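Local coordinates for p800 reaction center core protein (PDB 5V8K) that forms the homodimeric core of a heliobacterial photosynthetic reaction center in the membrane, binding bacteriochlorophylls, a shared iron-sulfur cluster and calcium, at residues A[34-39]-A[59-64]; A[320-325]-A[392-397]; A[338-343]-A[465-470]. All blocks are in the same frame, centred on the assembly; numbering follows the deposited sequence.

Contact 1 (A[34-39]-A[59-64]); sequences AMVSFI and TMFYAR. With GBF (Bacteriochlorophyll g), chain J.
Apolar packing between residues 34-39 and 59-64 centres on the Phe-61 ring. Ile-39 lays its CG2 methyl over one face of that ring, a CH-pi contact with CG2 3.8 Å from the ring centroid and 19° off the normal, displaced toward the rim. CG2 of Ile-39 lies between backbone N and carbonyl carbon while CG1 stands anti to N (chi1 -161°), which turns the methyl toward the phenyl. At the far end of the ring, Phe-61 CZ lies 4.2 Å from Met-35 CE, carried there by an extended thioether chain. Val-36 CG2 comes obliquely to Phe-61 CE2 at 4.1 Å.

The backbones are well apart: the axes of the two helical segments approach to 10.5 Å and cross nearly perpendicularly. Thus the end of helix 18-39 meets the short helix 58-67 through side chains, in a buried, pigment-lined region where both helices border bacteriochlorophyll g.

Val-36 and Phe-61 also border the pigment, and Arg-64 adds a polar contact. Val-36 CG2 packs 3.4 Å from C2D of the macrocycle, and the pigment's O1D lies at the Phe-61 ring edge, in plane. The Arg-64 chain bends at chi2 and chi3; its NH1 donates to the pigment's O1A at 2.7 Å, with an N-H...O angle of 143°. The pigment's O2D sits over one face of the guanidinium.

Contact 2 (A[320-325]-A[392-397]); sequences LIMFGA and TMVPMW. With GBF (Bacteriochlorophyll g), chain T.
Ile-321 meets a helix that is kinked just where it packs: Pro-395 has no amide hydrogen to give to the preceding turn, and Val-394 and Trp-397, on either side of it in sequence, both touch the isoleucine. The Ile-321 CG2 methyl lies 3.6 Å from Val-394 CG2, the two side chains sliding past each other in opposite directions. The same methyl reaches Met-393 CB at 4.0 Å. The other branch of Ile-321 crosses Trp-397 at about a right angle, CG1 coming obliquely to CD1 of the indole at 3.8 Å. With CG1 beside the backbone N and CG2 anti to it (chi1 -64°), the two branches divide between the tryptophan and the valine. Met-322 adds its CG, 3.9 Å from Val-394 CG2.

These are the antiparallel helices 311-344 and 376-401, both predicted to span the membrane, whose short segments run at 167° with axes 9.1 Å apart, within the region related to photosystem I PsaA/PsaB. Their apolar interface is bordered by pigments, and Met-322 also packs on Leu-553 of the second subunit.

Trp-397 passes the contact on to bacteriochlorophyll g. The pigment's CMB methyl sits over the centre of one indole face, 3.2 Å from Trp-397 CE2. Along the helix, NE1 of Trp-397 makes a weak hydrogen bond to SD of Met-393, one turn earlier, which should favour this turn of the indole. Met-393 SD also lies 3.4 Å from CBB of the pigment's side group, while the Trp-397 ring meets Phe-317 edge-to-face.

Contact 3 (A[338-343]-A[465-470]); sequences HNTIAD and GSFVAV. With GBF (Bacteriochlorophyll g), chain X.
A pigment-ligating helical turn, 338-343, is hydrogen-bonded along its other side to the irregular loop 465-470. On the pigment side, ND1 of His-338 binds the central magnesium of a bacteriochlorophyll g at 2.5 Å, as an axial ligand, while NE2 is hydrogen-bonded to Thr-357 O. Ile-341 lies against the same macrocycle, its CD1 3.6 Å from the pigment's CAC.

Three side chains bind the loop. Asn-339 ND2 donates to Gly-465 O at 3.0 Å, the acceptor lying in the amide plane and the donor tilted 22° from the carbonyl plane; Asn-339 OD1 accepts from Ile-359 N, so the amide is fixed at both ends. Two residues on, Phe-467 N points almost straight at Thr-340 OG1, 2.8 Å away with an angle of 166°. That hydroxyl, beside its own backbone N (chi1 -67°), is also bonded to Ala-336 O. The Ser-466 hydroxyl donates to Asp-343 OD2 at 2.7 Å, meeting the anti lone pair, and weakly accepts from Val-468 N, 3.3 Å from OG. Asp-343 has further partners in Tyr-358 OH at OD2 and Ala-471 N at OD1, which would be expected to favour its charged form. Beside the carboxylate, Val-468 CG2 packs on Asp-343 CB at 3.6 Å.

The turn lies near the C-terminal end of helix 311-344, and the loop joins helices 449-459 and 475-488; Thr-340, Ile-341 and Val-468 also pack on Leu-526, Gln-523 and Phe-514 of the second subunit.

Overall arrangement
Contacts 2 and 3 share helix 311-344, the first nearer its start and the second near its end; their centres are 28 Å apart and their nearest atoms about 13 Å, without touching. Along the chain their segments alternate, so this one helix is tied successively to helix 376-401 and to the loop 465-470. Contact 1 closes earlier in the sequence, its centre 39 Å from that of contact 2, on the opposite side of the chain's centre, and 41 Å from that of contact 3. A different bacteriochlorophyll g adjoins each contact, and the side chains of Met-35 and Phe-467 each come within about 4 Å of a bacteriochlorophyll g'.

Contact 1 (A[34-39]-A[59-64])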
loop_
_atom_site.group_PDB
_atom_site.type_symbol
_atom_site.label_atom_id
_atom_site.label_comp_id
_atom_site.label_asym_id
_atom_site.label_seq_id
_atom_site.Cartn_x
_atom_site.Cartn_y
_atom_site.Cartn_z
ATOM N N ALA A 34 -11.571 -20.586 28.386
ATOM C CA ALA A 34 -12.391 -21.030 27.259
ATOM C C ALA A 34 -11.564 -21.191 25.982
ATOM O O ALA A 34 -11.804 -22.114 25.185
ATOM C CB ALA A 34 -13.525 -20.035 27.018
ATOM N N MET A 35 -10.605 -20.290 25.756
ATOM C CA MET A 35 -9.759 -20.407 24.576
ATOM C C MET A 35 -8.965 -21.701 24.606
ATOM O O MET A 35 -8.814 -22.356 23.575
ATOM C CB MET A 35 -8.815 -19.215 24.478
ATOM C CG MET A 35 -7.850 -19.266 23.274
ATOM S SD MET A 35 -7.100 -17.653 23.089
ATOM C CE MET A 35 -5.523 -18.033 22.244
ATOM N N VAL A 36 -8.430 -22.059 25.774
ATOM C CA VAL A 36 -7.714 -23.321 25.933
ATOM C C VAL A 36 -8.616 -24.499 25.576
ATOM O O VAL A 36 -8.198 -25.418 24.867
ATOM C CB VAL A 36 -7.164 -23.450 27.366
ATOM C CG1 VAL A 36 -6.571 -24.802 27.603
ATOM C CG2 VAL A 36 -6.074 -22.445 27.579
ATOM N N SER A 37 -9.861 -24.501 26.074
ATOM C CA SER A 37 -10.753 -25.626 25.804
ATOM C C SER A 37 -11.133 -25.681 24.333
ATOM O O SER A 37 -11.169 -26.765 23.745
ATOM C CB SER A 37 -12.017 -25.559 26.672
ATOM O OG SER A 37 -12.981 -24.655 26.150
ATOM N N PHE A 38 -11.359 -24.516 23.706
ATOM C CA PHE A 38 -11.751 -24.493 22.301
ATOM C C PHE A 38 -10.627 -25.028 21.410
ATOM O O PHE A 38 -10.851 -25.883 20.539
ATOM C CB PHE A 38 -12.131 -23.070 21.893
ATOM C CG PHE A 38 -12.354 -22.899 20.422
ATOM C CD1 PHE A 38 -13.511 -23.352 19.841
ATOM C CD2 PHE A 38 -11.408 -22.303 19.628
ATOM C CE1 PHE A 38 -13.734 -23.205 18.511
ATOM C CE2 PHE A 38 -11.625 -22.154 18.261
ATOM C CZ PHE A 38 -12.789 -22.616 17.709
ATOM N N ILE A 39 -9.398 -24.551 21.641
ATOM C CA ILE A 39 -8.317 -24.768 20.686
ATOM C C ILE A 39 -7.685 -26.151 20.809
ATOM O O ILE A 39 -6.993 -26.585 19.884
ATOM C CB ILE A 39 -7.293 -23.609 20.823
ATOM C CG1 ILE A 39 -6.441 -23.521 19.590
ATOM C CG2 ILE A 39 -6.376 -23.736 22.040
ATOM C CD1 ILE A 39 -7.250 -23.165 18.286
ATOM N N THR A 59 -1.419 -25.821 17.156
ATOM C CA THR A 59 -0.112 -26.470 17.205
ATOM C C THR A 59 0.673 -26.085 18.448
ATOM O O THR A 59 1.384 -26.921 19.027
ATOM C CB THR A 59 0.714 -26.111 15.965
ATOM O OG1 THR A 59 0.663 -24.684 15.755
ATOM C CG2 THR A 59 0.196 -26.856 14.777
ATOM N N MET A 60 0.604 -24.816 18.850
ATOM C CA MET A 60 1.409 -24.386 19.991
ATOM C C MET A 60 0.883 -25.000 21.278
ATOM O O MET A 60 1.656 -25.363 22.168
ATOM C CB MET A 60 1.451 -22.846 20.103
ATOM C CG MET A 60 2.417 -22.208 19.138
ATOM S SD MET A 60 2.525 -20.447 19.391
ATOM C CE MET A 60 1.039 -19.891 18.522
ATOM N N PHE A 61 -0.431 -25.122 21.384
ATOM C CA PHE A 61 -1.043 -25.661 22.596
ATOM C C PHE A 61 -0.842 -27.173 22.689
ATOM O O PHE A 61 -0.696 -27.723 23.793
ATOM C CB PHE A 61 -2.528 -25.302 22.625
ATOM C CG PHE A 61 -2.778 -23.899 23.005
ATOM C CD1 PHE A 61 -2.814 -22.921 22.041
ATOM C CD2 PHE A 61 -2.929 -23.538 24.319
ATOM C CE1 PHE A 61 -3.028 -21.614 22.373
ATOM C CE2 PHE A 61 -3.130 -22.193 24.678
ATOM C CZ PHE A 61 -3.173 -21.247 23.716
ATOM N N TYR A 62 -0.808 -27.855 21.545
ATOM C CA TYR A 62 -0.484 -29.277 21.568
ATOM C C TYR A 62 0.993 -29.486 21.856
ATOM O O TYR A 62 1.355 -30.471 22.518
ATOM C CB TYR A 62 -0.884 -29.951 20.245
ATOM C CG TYR A 62 -2.293 -30.527 20.321
ATOM C CD1 TYR A 62 -3.407 -29.749 20.034
ATOM C CD2 TYR A 62 -2.504 -31.861 20.731
ATOM C CE1 TYR A 62 -4.686 -30.268 20.146
ATOM C CE2 TYR A 62 -3.771 -32.392 20.848
ATOM C CZ TYR A 62 -4.850 -31.609 20.544
ATOM O OH TYR A 62 -6.091 -32.138 20.660
ATOM N N ALA A 63 1.859 -28.572 21.389
ATOM C CA ALA A 63 3.257 -28.630 21.795
ATOM C C ALA A 63 3.387 -28.519 23.309
ATOM O O ALA A 63 4.260 -29.164 23.896
ATOM C CB ALA A 63 4.088 -27.523 21.115
ATOM N N ARG A 64 2.509 -27.751 23.960
ATOM C CA ARG A 64 2.515 -27.717 25.418
ATOM C C ARG A 64 2.121 -29.064 26.013
ATOM O O ARG A 64 2.744 -29.527 26.982
ATOM C CB ARG A 64 1.604 -26.606 25.929
ATOM C CG ARG A 64 2.212 -25.183 25.695
ATOM C CD ARG A 64 3.059 -24.752 26.909
ATOM N NE ARG A 64 2.195 -24.114 27.874
ATOM C CZ ARG A 64 2.140 -24.344 29.182
ATOM N NH1 ARG A 64 1.296 -23.623 29.898
ATOM N NH2 ARG A 64 2.870 -25.277 29.781
HETATM MG MG GBF J . -4.840 -24.617 33.161
HETATM C CHA GBF J . -2.528 -24.960 30.546
HETATM C CHB GBF J . -3.738 -27.480 34.452
HETATM C CHC GBF J . -6.829 -23.855 35.849
HETATM C CHD GBF J . -5.457 -21.304 31.907
HETATM N NA GBF J . -3.578 -26.004 32.544
HETATM C C1A GBF J . -2.713 -26.086 31.525
HETATM C C2A GBF J . -1.681 -27.178 31.563
HETATM C C3A GBF J . -2.366 -28.110 32.551
HETATM C C4A GBF J . -3.284 -27.127 33.231
HETATM C CMA GBF J . -3.175 -29.248 31.896
HETATM C CAA GBF J . -0.243 -26.858 31.990
HETATM C CBA GBF J . -0.164 -26.092 33.295
HETATM C CGA GBF J . -0.505 -24.638 33.142
HETATM O O1A GBF J . 0.022 -23.934 32.291
HETATM O O2A GBF J . -1.070 -24.003 34.299
HETATM N NB GBF J . -5.157 -25.520 34.960
HETATM C C1B GBF J . -4.681 -26.730 35.306
HETATM C C2B GBF J . -5.100 -27.032 36.590
HETATM C C3B GBF J . -5.971 -26.025 36.973
HETATM C C4B GBF J . -6.038 -25.117 35.882
HETATM C CMB GBF J . -4.697 -28.235 37.407
HETATM C CAB GBF J . -6.605 -26.059 38.312
HETATM C CBB GBF J . -7.539 -25.295 38.808
HETATM N NC GBF J . -5.873 -22.946 33.744
HETATM C C1C GBF J . -6.669 -22.835 34.803
HETATM C C2C GBF J . -7.535 -21.671 35.124
HETATM C C3C GBF J . -7.017 -21.015 33.915
HETATM C C4C GBF J . -6.091 -21.745 33.168
HETATM C CMC GBF J . -9.007 -22.074 35.037
HETATM C CAC GBF J . -7.450 -19.657 33.477
HETATM C CBC GBF J . -8.439 -18.808 34.255
HETATM N ND GBF J . -4.241 -23.376 31.689
HETATM C C1D GBF J . -4.478 -22.158 31.213
HETATM C C2D GBF J . -3.724 -21.600 29.899
HETATM C C3D GBF J . -3.032 -22.809 29.810
HETATM C C4D GBF J . -3.298 -23.812 30.780
HETATM C CMD GBF J . -3.721 -20.328 29.117
HETATM C CAD GBF J . -2.031 -23.387 28.880
HETATM O OBD GBF J . -1.402 -22.945 27.874
HETATM C CBD GBF J . -1.767 -24.819 29.278
HETATM C CGD GBF J . -2.109 -25.780 28.190
HETATM O O1D GBF J . -3.151 -25.822 27.558
HETATM O O2D GBF J . -1.142 -26.749 27.826
HETATM C CED GBF J . -1.572 -27.489 26.689
HETATM C C1 GBF J . -1.706 -22.749 34.159
HETATM C C2 GBF J . -2.771 -22.577 35.225
HETATM C C3 GBF J . -2.450 -22.374 36.501
HETATM C C4 GBF J . -1.008 -22.323 36.861
HETATM C C5 GBF J . -3.532 -22.227 37.553
HETATM C C6 GBF J . -3.353 -23.247 38.678
HETATM C C7 GBF J . -4.503 -23.155 39.669
HETATM C C8 GBF J . -4.323 -23.205 41.003
HETATM C C9 GBF J . -5.502 -23.102 41.947
HETATM C C10 GBF J . -2.959 -23.341 41.610
#

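Contact 2 (A[320-325]-A[392-397])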
loop_
_atom_site.group_PDB
_atom_site.type_symbol
_atom_site.label_atom_id
_atom_site.label_comp_id
_atom_site.label_asym_id
_atom_site.label_seq_id
_atom_site.Cartn_x
_atom_site.Cartn_y
_atom_site.Cartn_z
ATOM N N LEU A 320 16.051 14.980 20.378
ATOM C CA LEU A 320 16.969 13.916 20.720
ATOM C C LEU A 320 16.430 12.546 20.268
ATOM O O LEU A 320 17.184 11.730 19.738
ATOM C CB LEU A 320 17.235 13.955 22.217
ATOM C CG LEU A 320 18.172 12.844 22.691
ATOM C CD1 LEU A 320 19.540 13.024 22.039
ATOM C CD2 LEU A 320 18.322 12.893 24.193
ATOM N N ILE A 321 15.121 12.307 20.431
ATOM C CA ILE A 321 14.481 11.084 19.944
ATOM C C ILE A 321 14.625 10.952 18.429
ATOM O O ILE A 321 14.908 9.862 17.911
ATOM C CB ILE A 321 13.005 11.073 20.365
ATOM C CG1 ILE A 321 12.881 11.017 21.899
ATOM C CG2 ILE A 321 12.268 9.926 19.722
ATOM C CD1 ILE A 321 13.751 9.946 22.599
ATOM N N MET A 322 14.406 12.051 17.696
ATOM C CA MET A 322 14.471 12.005 16.240
ATOM C C MET A 322 15.894 11.726 15.763
ATOM O O MET A 322 16.102 11.004 14.789
ATOM C CB MET A 322 13.959 13.319 15.647
ATOM C CG MET A 322 12.452 13.510 15.708
ATOM S SD MET A 322 12.025 15.150 15.046
ATOM C CE MET A 322 10.265 15.254 15.348
ATOM N N PHE A 323 16.882 12.293 16.432
ATOM C CA PHE A 323 18.257 11.956 16.112
ATOM C C PHE A 323 18.523 10.473 16.368
ATOM O O PHE A 323 19.177 9.798 15.566
ATOM C CB PHE A 323 19.193 12.841 16.936
ATOM C CG PHE A 323 20.646 12.541 16.715
ATOM C CD1 PHE A 323 21.265 12.881 15.523
ATOM C CD2 PHE A 323 21.399 11.911 17.683
ATOM C CE1 PHE A 323 22.601 12.604 15.314
ATOM C CE2 PHE A 323 22.746 11.621 17.461
ATOM C CZ PHE A 323 23.338 11.967 16.283
ATOM N N GLY A 324 18.030 9.958 17.491
ATOM C CA GLY A 324 18.200 8.554 17.822
ATOM C C GLY A 324 17.549 7.622 16.822
ATOM O O GLY A 324 17.945 6.461 16.720
ATOM N N ALA A 325 16.574 8.111 16.071
ATOM C CA ALA A 325 16.017 7.352 14.965
ATOM C C ALA A 325 16.803 7.586 13.685
ATOM O O ALA A 325 17.153 6.619 12.992
ATOM C CB ALA A 325 14.558 7.738 14.741
ATOM N N THR A 392 9.435 4.853 16.312
ATOM C CA THR A 392 8.170 4.628 17.005
ATOM C C THR A 392 8.033 5.525 18.231
ATOM O O THR A 392 6.943 6.003 18.544
ATOM C CB THR A 392 8.053 3.144 17.402
ATOM O OG1 THR A 392 8.104 2.333 16.223
ATOM C CG2 THR A 392 6.735 2.898 18.068
ATOM N N MET A 393 9.122 5.760 18.943
ATOM C CA MET A 393 9.049 6.601 20.135
ATOM C C MET A 393 8.712 8.068 19.821
ATOM O O MET A 393 8.339 8.809 20.749
ATOM C CB MET A 393 10.376 6.572 20.909
ATOM C CG MET A 393 10.638 5.326 21.757
ATOM S SD MET A 393 11.946 5.624 22.980
ATOM C CE MET A 393 13.368 5.727 21.900
ATOM N N VAL A 394 8.834 8.516 18.565
ATOM C CA VAL A 394 8.545 9.930 18.245
ATOM C C VAL A 394 7.069 10.213 18.538
ATOM O O VAL A 394 6.779 11.109 19.339
ATOM C CB VAL A 394 8.933 10.295 16.794
ATOM C CG1 VAL A 394 8.374 11.645 16.372
ATOM C CG2 VAL A 394 10.476 10.322 16.656
ATOM N N PRO A 395 6.106 9.483 17.956
ATOM C CA PRO A 395 4.712 9.698 18.381
ATOM C C PRO A 395 4.460 9.363 19.854
ATOM O O PRO A 395 3.608 10.009 20.480
ATOM C CB PRO A 395 3.881 8.797 17.448
ATOM C CG PRO A 395 4.841 7.843 16.815
ATOM C CD PRO A 395 6.211 8.540 16.840
ATOM N N MET A 396 5.206 8.423 20.440
ATOM C CA MET A 396 4.990 8.057 21.841
ATOM C C MET A 396 5.332 9.209 22.783
ATOM O O MET A 396 4.587 9.497 23.730
ATOM C CB MET A 396 5.802 6.814 22.204
ATOM C CG MET A 396 5.402 5.592 21.410
ATOM S SD MET A 396 6.383 4.116 21.779
ATOM C CE MET A 396 5.762 3.841 23.402
ATOM N N TRP A 397 6.470 9.866 22.558
ATOM C CA TRP A 397 6.820 10.961 23.448
ATOM C C TRP A 397 5.984 12.208 23.173
ATOM O O TRP A 397 5.794 13.022 24.082
ATOM C CB TRP A 397 8.311 11.271 23.387
ATOM C CG TRP A 397 9.117 10.206 24.079
ATOM C CD1 TRP A 397 9.934 9.286 23.485
ATOM C CD2 TRP A 397 9.181 9.941 25.491
ATOM N NE1 TRP A 397 10.512 8.488 24.424
ATOM C CE2 TRP A 397 10.080 8.867 25.670
ATOM C CE3 TRP A 397 8.581 10.508 26.620
ATOM C CZ2 TRP A 397 10.361 8.316 26.930
ATOM C CZ3 TRP A 397 8.893 9.977 27.888
ATOM C CH2 TRP A 397 9.770 8.884 28.019
HETATM MG MG GBF T . 7.367 4.388 30.804
HETATM C CHA GBF T . 5.847 6.075 33.479
HETATM C CHB GBF T . 6.366 6.811 28.789
HETATM C CHC GBF T . 9.406 2.863 28.535
HETATM C CHD GBF T . 8.419 1.919 33.244
HETATM N NA GBF T . 6.350 6.065 31.064
HETATM C C1A GBF T . 5.820 6.687 32.119
HETATM C C2A GBF T . 5.319 8.082 31.987
HETATM C C3A GBF T . 5.048 7.992 30.481
HETATM C C4A GBF T . 5.976 6.885 30.089
HETATM C CMA GBF T . 3.610 7.622 30.131
HETATM C CAA GBF T . 6.349 9.134 32.465
HETATM C CBA GBF T . 7.594 9.233 31.586
HETATM C CGA GBF T . 8.469 10.355 32.104
HETATM O O1A GBF T . 7.984 11.459 32.331
HETATM O O2A GBF T . 9.872 10.272 31.738
HETATM N NB GBF T . 7.971 4.899 28.920
HETATM C C1B GBF T . 7.329 5.840 28.186
HETATM C C2B GBF T . 7.866 5.832 26.921
HETATM C C3B GBF T . 8.722 4.746 26.859
HETATM C C4B GBF T . 8.668 4.096 28.115
HETATM C CMB GBF T . 7.569 6.833 25.825
HETATM C CAB GBF T . 9.487 4.485 25.633
HETATM C CBB GBF T . 10.545 3.720 25.478
HETATM N NC GBF T . 8.623 2.775 30.909
HETATM C C1C GBF T . 9.330 2.276 29.899
HETATM C C2C GBF T . 10.115 1.011 29.950
HETATM C C3C GBF T . 9.781 0.902 31.362
HETATM C C4C GBF T . 8.920 1.867 31.867
HETATM C CMC GBF T . 9.371 -0.077 29.133
HETATM C CAC GBF T . 10.294 -0.228 32.162
HETATM C CBC GBF T . 11.230 -1.241 31.552
HETATM N ND GBF T . 7.272 4.000 32.783
HETATM C C1D GBF T . 7.609 3.070 33.674
HETATM C C2D GBF T . 7.138 3.181 35.224
HETATM C C3D GBF T . 6.499 4.392 34.941
HETATM C C4D GBF T . 6.542 4.866 33.594
HETATM C CMD GBF T . 7.324 2.372 36.455
HETATM C CAD GBF T . 5.824 5.440 35.740
HETATM O OBD GBF T . 5.361 5.448 36.929
HETATM C CBD GBF T . 5.279 6.475 34.789
HETATM C CGD GBF T . 3.782 6.477 34.665
HETATM O O1D GBF T . 3.184 5.792 33.853
HETATM O O2D GBF T . 2.972 7.286 35.524
HETATM C CED GBF T . 1.816 6.637 36.055
HETATM C C1 GBF T . 10.749 11.394 31.702
HETATM C C2 GBF T . 11.802 11.056 30.676
HETATM C C3 GBF T . 12.828 10.234 30.944
HETATM C C4 GBF T . 12.999 9.615 32.299
HETATM C C5 GBF T . 13.835 9.922 29.860
#

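Contact 3 (A[338-343]-A[465-470])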
loop_
_atom_site.group_PDB
_atom_site.type_symbol
_atom_site.label_atom_id
_atom_site.label_comp_id
_atom_site.label_asym_id
_atom_site.label_seq_id
_atom_site.Cartn_x
_atom_site.Cartn_y
_atom_site.Cartn_z
ATOM N N HIS A 338 22.852 0.632 -0.675
ATOM C CA HIS A 338 24.043 0.540 -1.513
ATOM C C HIS A 338 24.299 -0.913 -1.885
ATOM O O HIS A 338 24.422 -1.251 -3.060
ATOM C CB HIS A 338 25.267 1.118 -0.811
ATOM C CG HIS A 338 26.571 0.627 -1.377
ATOM N ND1 HIS A 338 27.392 1.405 -2.157
ATOM C CD2 HIS A 338 27.193 -0.570 -1.278
ATOM C CE1 HIS A 338 28.462 0.718 -2.504
ATOM N NE2 HIS A 338 28.361 -0.489 -1.986
ATOM N N ASN A 339 24.343 -1.785 -0.879
ATOM C CA ASN A 339 24.518 -3.217 -1.112
ATOM C C ASN A 339 23.446 -3.810 -2.018
ATOM O O ASN A 339 23.735 -4.737 -2.785
ATOM C CB ASN A 339 24.522 -3.954 0.211
ATOM C CG ASN A 339 25.797 -3.798 0.938
ATOM O OD1 ASN A 339 26.750 -3.267 0.384
ATOM N ND2 ASN A 339 25.841 -4.253 2.196
ATOM N N THR A 340 22.213 -3.312 -1.927
ATOM C CA THR A 340 21.131 -3.800 -2.780
ATOM C C THR A 340 21.413 -3.463 -4.233
ATOM O O THR A 340 21.264 -4.311 -5.119
ATOM C CB THR A 340 19.789 -3.183 -2.349
ATOM O OG1 THR A 340 19.424 -3.654 -1.055
ATOM C CG2 THR A 340 18.632 -3.517 -3.289
ATOM N N ILE A 341 21.806 -2.206 -4.480
ATOM C CA ILE A 341 22.142 -1.740 -5.824
ATOM C C ILE A 341 23.291 -2.560 -6.387
ATOM O O ILE A 341 23.288 -2.921 -7.561
ATOM C CB ILE A 341 22.465 -0.234 -5.798
ATOM C CG1 ILE A 341 21.167 0.544 -5.614
ATOM C CG2 ILE A 341 23.160 0.245 -7.071
ATOM C CD1 ILE A 341 21.440 2.015 -5.354
ATOM N N ALA A 342 24.286 -2.862 -5.547
ATOM C CA ALA A 342 25.408 -3.716 -5.917
ATOM C C ALA A 342 24.959 -5.147 -6.280
ATOM O O ALA A 342 25.366 -5.682 -7.313
ATOM C CB ALA A 342 26.427 -3.729 -4.761
ATOM N N ASP A 343 24.139 -5.786 -5.429
ATOM C CA ASP A 343 23.613 -7.124 -5.716
ATOM C C ASP A 343 22.770 -7.136 -6.992
ATOM O O ASP A 343 22.820 -8.089 -7.768
ATOM C CB ASP A 343 22.781 -7.630 -4.528
ATOM C CG ASP A 343 23.615 -8.208 -3.403
ATOM O OD1 ASP A 343 24.660 -8.837 -3.696
ATOM O OD2 ASP A 343 23.232 -8.013 -2.211
ATOM N N GLY A 465 21.992 -7.875 5.079
ATOM C CA GLY A 465 22.947 -6.973 4.471
ATOM C C GLY A 465 22.463 -6.275 3.221
ATOM O O GLY A 465 23.112 -5.323 2.773
ATOM N N SER A 466 21.301 -6.670 2.709
ATOM C CA SER A 466 20.835 -6.304 1.383
ATOM C C SER A 466 19.337 -6.571 1.358
ATOM O O SER A 466 18.846 -7.409 2.111
ATOM C CB SER A 466 21.588 -7.105 0.299
ATOM O OG SER A 466 21.070 -6.839 -0.998
ATOM N N PHE A 467 18.609 -5.864 0.479
ATOM C CA PHE A 467 17.190 -6.137 0.332
ATOM C C PHE A 467 16.932 -7.305 -0.631
ATOM O O PHE A 467 15.822 -7.864 -0.628
ATOM C CB PHE A 467 16.408 -4.884 -0.156
ATOM C CG PHE A 467 16.541 -3.676 0.720
ATOM C CD1 PHE A 467 16.554 -3.794 2.093
ATOM C CD2 PHE A 467 16.676 -2.412 0.152
ATOM C CE1 PHE A 467 16.675 -2.686 2.893
ATOM C CE2 PHE A 467 16.796 -1.295 0.941
ATOM C CZ PHE A 467 16.803 -1.431 2.325
ATOM N N VAL A 468 17.906 -7.679 -1.457
ATOM C CA VAL A 468 17.780 -8.806 -2.379
ATOM C C VAL A 468 18.804 -9.870 -2.037
ATOM O O VAL A 468 19.605 -9.691 -1.111
ATOM C CB VAL A 468 17.929 -8.363 -3.843
ATOM C CG1 VAL A 468 16.828 -7.394 -4.193
ATOM C CG2 VAL A 468 19.249 -7.718 -4.070
ATOM N N ALA A 469 18.773 -10.989 -2.768
ATOM C CA ALA A 469 19.739 -12.064 -2.574
ATOM C C ALA A 469 21.141 -11.629 -2.958
ATOM O O ALA A 469 21.339 -10.881 -3.917
ATOM C CB ALA A 469 19.370 -13.315 -3.393
ATOM N N VAL A 470 22.111 -12.114 -2.175
ATOM C CA VAL A 470 23.523 -11.867 -2.412
ATOM C C VAL A 470 23.920 -12.381 -3.785
ATOM O O VAL A 470 23.677 -13.546 -4.123
ATOM C CB VAL A 470 24.356 -12.560 -1.327
ATOM C CG1 VAL A 470 25.819 -12.365 -1.587
ATOM C CG2 VAL A 470 24.007 -12.047 0.056
HETATM MG MG GBF X . 27.535 3.869 -2.153
HETATM C CHA GBF X . 30.330 3.395 -4.200
HETATM C CHB GBF X . 29.540 3.845 0.475
HETATM C CHC GBF X . 24.796 4.988 -0.423
HETATM C CHD GBF X . 25.655 4.279 -5.204
HETATM N NA GBF X . 29.517 3.757 -1.923
HETATM C C1A GBF X . 30.537 3.517 -2.740
HETATM C C2A GBF X . 31.943 3.345 -2.213
HETATM C C3A GBF X . 31.589 3.203 -0.743
HETATM C C4A GBF X . 30.131 3.631 -0.733
HETATM C CMA GBF X . 31.780 1.757 -0.252
HETATM C CAA GBF X . 32.986 4.481 -2.446
HETATM C CBA GBF X . 32.388 5.849 -2.182
HETATM C CGA GBF X . 33.411 6.952 -2.390
HETATM O O1A GBF X . 34.548 6.707 -2.783
HETATM O O2A GBF X . 33.000 8.341 -2.199
HETATM N NB GBF X . 27.211 4.296 -0.197
HETATM C C1B GBF X . 28.132 4.226 0.770
HETATM C C2B GBF X . 27.503 4.525 1.990
HETATM C C3B GBF X . 26.185 4.858 1.716
HETATM C C4B GBF X . 26.053 4.740 0.321
HETATM C CMB GBF X . 28.159 4.477 3.340
HETATM C CAB GBF X . 25.132 5.238 2.693
HETATM C CBB GBF X . 25.157 5.199 4.023
HETATM N NC GBF X . 25.662 4.461 -2.714
HETATM C C1C GBF X . 24.696 4.882 -1.899
HETATM C C2C GBF X . 23.338 5.271 -2.336
HETATM C C3C GBF X . 23.771 5.039 -3.723
HETATM C C4C GBF X . 25.043 4.550 -3.901
HETATM C CMC GBF X . 22.359 4.183 -1.838
HETATM C CAC GBF X . 22.895 5.229 -4.909
HETATM C CBC GBF X . 21.485 5.738 -4.747
HETATM N ND GBF X . 27.796 3.969 -4.142
HETATM C C1D GBF X . 27.100 3.972 -5.269
HETATM C C2D GBF X . 27.777 3.613 -6.688
HETATM C C3D GBF X . 28.988 3.446 -6.047
HETATM C C4D GBF X . 29.044 3.641 -4.645
HETATM C CMD GBF X . 27.349 3.505 -8.123
HETATM C CAD GBF X . 30.381 3.297 -6.543
HETATM O OBD GBF X . 30.851 2.811 -7.623
HETATM C CBD GBF X . 31.261 3.217 -5.349
HETATM C CGD GBF X . 31.993 1.919 -5.239
HETATM O O1D GBF X . 31.478 0.869 -4.872
HETATM O O2D GBF X . 33.388 1.893 -5.536
HETATM C CED GBF X . 33.984 0.620 -5.751
#